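Local atomic coordinates of type III Pentaketide Synthase (Neurospora crassa, PDB entry 3EUO), a protein that probably acts as an acyltransferase of the chalcone and stilbene synthase family, a fungal type III polyketide synthase that makes pentaketides. Residues Ile42-Ile54 / Thr194-Ser206. Numbering follows the deposited sequence.
Sequences INRYTGIDQRSSI and TRIGIALFSDCAS
The guanidinium of R51 lies against the backbone oxygens of I198 and F201, at and just beyond the short, weakly bonded helix 197-200. Its NH1 donates to F201 O at 3.0 Å, nearly in line with the carbonyl but bent at the hydrogen (147°), the oxygen slightly off the guanidinium plane; I198 O sits 3.7 Å above that plane, over the group's centre. Arginine suits this place because its long chain, bent at chi3 (-58°), carries a positive charge to these backbone oxygens, whose partial negative charge probably stabilises the guanidinium charge. Water 2 extends the link, donating to N43 OD1 and I198 O, with a weak bond from R51 NE. N43 OD1 also lies 3.5 Å from A199 CB, and the small methyl lets the two backbones come close. Beside it, T46 CG2 and I48 CD1 meet L200 CD2 at 3.8 and 3.9 Å, a small apolar patch that branched side chains fill well. Within this thiolase-type fold, the contact fastens the segment around strand 51-53, paired with strand 15-17, to the lead-in of strand 204-211 of the large mixed sheet. There D203 N bonds to S52 O at 2.9 Å. With its CG beside the backbone N (chi1 -53°), D203 presents OD2 to I54 N, accepting on the anti lone pair at 3.0 Å; aspartate is short enough to serve the neighbouring backbone while T178 OG1 and S177 N engage its carboxylate too.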
loop_
_atom_site.group_PDB
_atom_site.type_symbol
_atom_site.label_atom_id
_atom_site.label_comp_id
_atom_site.label_asym_id
_atom_site.label_seq_id
_atom_site.Cartn_x
_atom_site.Cartn_y
_atom_site.Cartn_z
ATOM N N ILE A 42 -24.401 -22.810 6.211
ATOM C CA ILE A 42 -24.251 -21.382 6.540
ATOM C C ILE A 42 -24.392 -20.495 5.301
ATOM O O ILE A 42 -24.962 -19.399 5.368
ATOM C CB ILE A 42 -22.918 -21.112 7.287
ATOM C CG1 ILE A 42 -22.994 -21.681 8.705
ATOM C CG2 ILE A 42 -22.595 -19.617 7.346
ATOM C CD1 ILE A 42 -21.634 -21.923 9.352
ATOM N N ASN A 43 -23.894 -20.999 4.176
ATOM C CA ASN A 43 -24.039 -20.375 2.866
ATOM C C ASN A 43 -25.469 -19.955 2.548
ATOM O O ASN A 43 -25.688 -19.002 1.800
ATOM C CB ASN A 43 -23.536 -21.331 1.783
ATOM C CG ASN A 43 -23.539 -20.706 0.401
ATOM O OD1 ASN A 43 -23.138 -19.562 0.223
ATOM N ND2 ASN A 43 -23.978 -21.472 -0.591
ATOM N N ARG A 44 -26.438 -20.664 3.116
ATOM C CA ARG A 44 -27.834 -20.348 2.857
ATOM C C ARG A 44 -28.503 -19.520 3.962
ATOM O O ARG A 44 -29.683 -19.187 3.862
ATOM C CB ARG A 44 -28.607 -21.632 2.515
ATOM C CG ARG A 44 -28.259 -22.111 1.110
ATOM C CD ARG A 44 -28.596 -23.548 0.844
ATOM N NE ARG A 44 -28.022 -23.954 -0.438
ATOM C CZ ARG A 44 -28.630 -23.839 -1.614
ATOM N NH1 ARG A 44 -29.862 -23.341 -1.699
ATOM N NH2 ARG A 44 -28.008 -24.236 -2.714
ATOM N N TYR A 45 -27.735 -19.183 4.997
ATOM C CA TYR A 45 -28.225 -18.392 6.126
ATOM C C TYR A 45 -27.818 -16.921 6.006
ATOM O O TYR A 45 -28.156 -16.108 6.874
ATOM C CB TYR A 45 -27.664 -18.912 7.466
ATOM C CG TYR A 45 -27.840 -20.374 7.793
ATOM C CD1 TYR A 45 -28.932 -21.104 7.323
ATOM C CD2 TYR A 45 -26.927 -21.016 8.635
ATOM C CE1 TYR A 45 -29.094 -22.454 7.655
ATOM C CE2 TYR A 45 -27.071 -22.360 8.963
ATOM C CZ TYR A 45 -28.156 -23.072 8.475
ATOM O OH TYR A 45 -28.310 -24.400 8.812
ATOM N N THR A 46 -27.076 -16.581 4.954
ATOM C CA THR A 46 -26.451 -15.252 4.854
ATOM C C THR A 46 -27.400 -14.134 4.439
ATOM O O THR A 46 -27.173 -12.970 4.788
ATOM C CB THR A 46 -25.315 -15.224 3.823
ATOM O OG1 THR A 46 -25.846 -15.569 2.537
ATOM C CG2 THR A 46 -24.179 -16.174 4.211
ATOM N N GLY A 47 -28.431 -14.478 3.672
ATOM C CA GLY A 47 -29.315 -13.476 3.068
ATOM C C GLY A 47 -28.789 -12.925 1.746
ATOM O O GLY A 47 -29.361 -11.974 1.185
ATOM N N ILE A 48 -27.700 -13.512 1.246
ATOM C CA ILE A 48 -27.142 -13.122 -0.053
ATOM C C ILE A 48 -27.795 -13.953 -1.136
ATOM O O ILE A 48 -27.664 -15.179 -1.160
ATOM C CB ILE A 48 -25.605 -13.306 -0.127
ATOM C CG1 ILE A 48 -24.904 -12.502 0.974
ATOM C CG2 ILE A 48 -25.087 -12.888 -1.510
ATOM C CD1 ILE A 48 -23.395 -12.788 1.118
ATOM N N ASP A 49 -28.501 -13.276 -2.030
ATOM C CA ASP A 49 -29.159 -13.930 -3.145
ATOM C C ASP A 49 -28.155 -14.352 -4.229
ATOM O O ASP A 49 -28.218 -15.469 -4.754
ATOM C CB ASP A 49 -30.219 -12.986 -3.731
ATOM C CG ASP A 49 -31.146 -13.678 -4.708
ATOM O OD1 ASP A 49 -31.651 -14.778 -4.381
ATOM O OD2 ASP A 49 -31.382 -13.106 -5.796
ATOM N N GLN A 50 -27.245 -13.444 -4.570
ATOM C CA GLN A 50 -26.266 -13.662 -5.632
ATOM C C GLN A 50 -24.964 -12.949 -5.322
ATOM O O GLN A 50 -24.977 -11.860 -4.757
ATOM C CB GLN A 50 -26.794 -13.147 -6.969
ATOM C CG GLN A 50 -27.896 -14.000 -7.574
ATOM C CD GLN A 50 -28.115 -13.704 -9.033
ATOM O OE1 GLN A 50 -28.303 -12.547 -9.428
ATOM N NE2 GLN A 50 -28.095 -14.749 -9.854
ATOM N N ARG A 51 -23.851 -13.578 -5.695
ATOM C CA ARG A 51 -22.530 -12.962 -5.571
ATOM C C ARG A 51 -21.952 -12.705 -6.959
ATOM O O ARG A 51 -22.014 -13.559 -7.841
ATOM C CB ARG A 51 -21.569 -13.846 -4.775
ATOM C CG ARG A 51 -21.913 -14.044 -3.304
ATOM C CD ARG A 51 -20.936 -15.027 -2.633
ATOM N NE ARG A 51 -20.923 -16.328 -3.302
ATOM C CZ ARG A 51 -19.944 -16.779 -4.087
ATOM N NH1 ARG A 51 -18.852 -16.043 -4.313
ATOM N NH2 ARG A 51 -20.056 -17.974 -4.657
ATOM N N SER A 52 -21.393 -11.519 -7.148
ATOM C CA SER A 52 -20.778 -11.146 -8.412
ATOM C C SER A 52 -19.422 -11.829 -8.547
ATOM O O SER A 52 -18.663 -11.883 -7.583
ATOM C CB SER A 52 -20.620 -9.631 -8.477
ATOM O OG SER A 52 -21.896 -9.013 -8.636
ATOM N N SER A 53 -19.132 -12.349 -9.739
ATOM C CA SER A 53 -17.889 -13.092 -9.981
ATOM C C SER A 53 -17.337 -12.907 -11.388
ATOM O O SER A 53 -18.092 -12.770 -12.360
ATOM C CB SER A 53 -18.101 -14.581 -9.708
ATOM O OG SER A 53 -16.918 -15.329 -9.918
ATOM N N ILE A 54 -16.010 -12.920 -11.486
ATOM C CA ILE A 54 -15.321 -12.905 -12.779
ATOM C C ILE A 54 -15.604 -14.161 -13.608
ATOM O O ILE A 54 -15.378 -14.172 -14.819
ATOM C CB ILE A 54 -13.789 -12.728 -12.629
ATOM C CG1 ILE A 54 -13.176 -13.857 -11.789
ATOM C CG2 ILE A 54 -13.457 -11.357 -12.066
ATOM C CD1 ILE A 54 -12.642 -15.029 -12.611
ATOM N N THR A 194 -14.903 -24.339 10.162
ATOM C CA THR A 194 -16.045 -23.726 9.505
ATOM C C THR A 194 -15.623 -22.346 9.012
ATOM O O THR A 194 -15.708 -21.352 9.740
ATOM C CB THR A 194 -17.264 -23.656 10.441
ATOM O OG1 THR A 194 -16.940 -22.860 11.583
ATOM C CG2 THR A 194 -17.622 -25.036 10.925
ATOM N N ARG A 195 -15.133 -22.315 7.778
ATOM C CA ARG A 195 -14.648 -21.102 7.138
ATOM C C ARG A 195 -15.736 -20.569 6.221
ATOM O O ARG A 195 -16.029 -21.169 5.189
ATOM C CB ARG A 195 -13.390 -21.413 6.322
ATOM C CG ARG A 195 -12.300 -22.087 7.132
ATOM C CD ARG A 195 -11.110 -22.452 6.260
ATOM N NE ARG A 195 -10.500 -21.271 5.655
ATOM C CZ ARG A 195 -9.611 -20.483 6.260
ATOM N NH1 ARG A 195 -9.197 -20.749 7.496
ATOM N NH2 ARG A 195 -9.117 -19.432 5.617
ATOM N N ILE A 196 -16.324 -19.435 6.593
ATOM C CA ILE A 196 -17.520 -18.939 5.899
ATOM C C ILE A 196 -17.259 -17.933 4.772
ATOM O O ILE A 196 -18.205 -17.465 4.135
ATOM C CB ILE A 196 -18.563 -18.362 6.892
ATOM C CG1 ILE A 196 -18.101 -17.005 7.452
ATOM C CG2 ILE A 196 -18.848 -19.365 8.020
ATOM C CD1 ILE A 196 -19.231 -16.187 8.068
ATOM N N GLY A 197 -15.989 -17.613 4.522
ATOM C CA GLY A 197 -15.610 -16.653 3.483
ATOM C C GLY A 197 -16.241 -16.921 2.124
ATOM O O GLY A 197 -16.714 -15.995 1.463
ATOM N N ILE A 198 -16.277 -18.187 1.714
ATOM C CA ILE A 198 -16.835 -18.540 0.401
ATOM C C ILE A 198 -18.349 -18.335 0.288
ATOM O O ILE A 198 -18.889 -18.325 -0.817
ATOM C CB ILE A 198 -16.447 -19.976 -0.062
ATOM C CG1 ILE A 198 -16.904 -21.034 0.951
ATOM C CG2 ILE A 198 -14.959 -20.029 -0.338
ATOM C CD1 ILE A 198 -16.861 -22.481 0.411
ATOM N N ALA A 199 -19.018 -18.160 1.425
ATOM C CA ALA A 199 -20.447 -17.819 1.456
ATOM C C ALA A 199 -20.689 -16.318 1.258
ATOM O O ALA A 199 -21.813 -15.884 0.963
ATOM C CB ALA A 199 -21.056 -18.264 2.781
ATOM N N LEU A 200 -19.635 -15.524 1.434
ATOM C CA LEU A 200 -19.800 -14.080 1.553
ATOM C C LEU A 200 -19.182 -13.281 0.419
ATOM O O LEU A 200 -19.807 -12.357 -0.106
ATOM C CB LEU A 200 -19.216 -13.589 2.877
ATOM C CG LEU A 200 -19.795 -14.097 4.197
ATOM C CD1 LEU A 200 -18.983 -13.478 5.321
ATOM C CD2 LEU A 200 -21.265 -13.706 4.304
ATOM N N PHE A 201 -17.952 -13.618 0.053
ATOM C CA PHE A 201 -17.151 -12.695 -0.757
ATOM C C PHE A 201 -17.371 -12.761 -2.263
ATOM O O PHE A 201 -17.572 -13.831 -2.838
ATOM C CB PHE A 201 -15.666 -12.814 -0.403
ATOM C CG PHE A 201 -15.324 -12.199 0.918
ATOM C CD1 PHE A 201 -15.181 -10.817 1.037
ATOM C CD2 PHE A 201 -15.162 -12.997 2.051
ATOM C CE1 PHE A 201 -14.864 -10.234 2.270
ATOM C CE2 PHE A 201 -14.848 -12.426 3.292
ATOM C CZ PHE A 201 -14.701 -11.045 3.399
ATOM N N SER A 202 -17.318 -11.581 -2.876
ATOM C CA SER A 202 -17.566 -11.400 -4.299
ATOM C C SER A 202 -16.544 -10.443 -4.933
ATOM O O SER A 202 -15.667 -9.898 -4.240
ATOM C CB SER A 202 -18.993 -10.870 -4.502
ATOM O OG SER A 202 -19.171 -9.621 -3.842
ATOM N N ASP A 203 -16.687 -10.228 -6.241
ATOM C CA ASP A 203 -15.733 -9.471 -7.053
ATOM C C ASP A 203 -16.374 -8.175 -7.542
ATOM O O ASP A 203 -17.549 -8.163 -7.918
ATOM C CB ASP A 203 -15.279 -10.287 -8.274
ATOM C CG ASP A 203 -14.763 -11.671 -7.907
ATOM O OD1 ASP A 203 -14.352 -11.876 -6.745
ATOM O OD2 ASP A 203 -14.770 -12.556 -8.789
ATOM N N CYS A 204 -15.595 -7.097 -7.540
ATOM C CA CYS A 204 -16.088 -5.787 -7.956
ATOM C C CYS A 204 -14.951 -4.793 -8.077
ATOM O O CYS A 204 -13.914 -4.939 -7.433
ATOM C CB CYS A 204 -17.093 -5.241 -6.934
ATOM S SG CYS A 204 -17.927 -3.696 -7.420
ATOM N N ALA A 205 -15.160 -3.766 -8.896
ATOM C CA ALA A 205 -14.301 -2.586 -8.835
ATOM C C ALA A 205 -15.187 -1.369 -8.733
ATOM O O ALA A 205 -16.260 -1.326 -9.326
ATOM C CB ALA A 205 -13.397 -2.493 -10.049
ATOM N N SER A 206 -14.743 -0.384 -7.962
ATOM C CA SER A 206 -15.497 0.846 -7.810
ATOM C C SER A 206 -14.534 1.996 -7.627
ATOM O O SER A 206 -13.430 1.813 -7.120
ATOM C CB SER A 206 -16.443 0.756 -6.622
ATOM O OG SER A 206 -15.729 0.502 -5.431
HETATM O O HOH W 1 -24.293 -16.759 0.697
HETATM O O HOH W 2 -21.674 -18.817 -1.872
#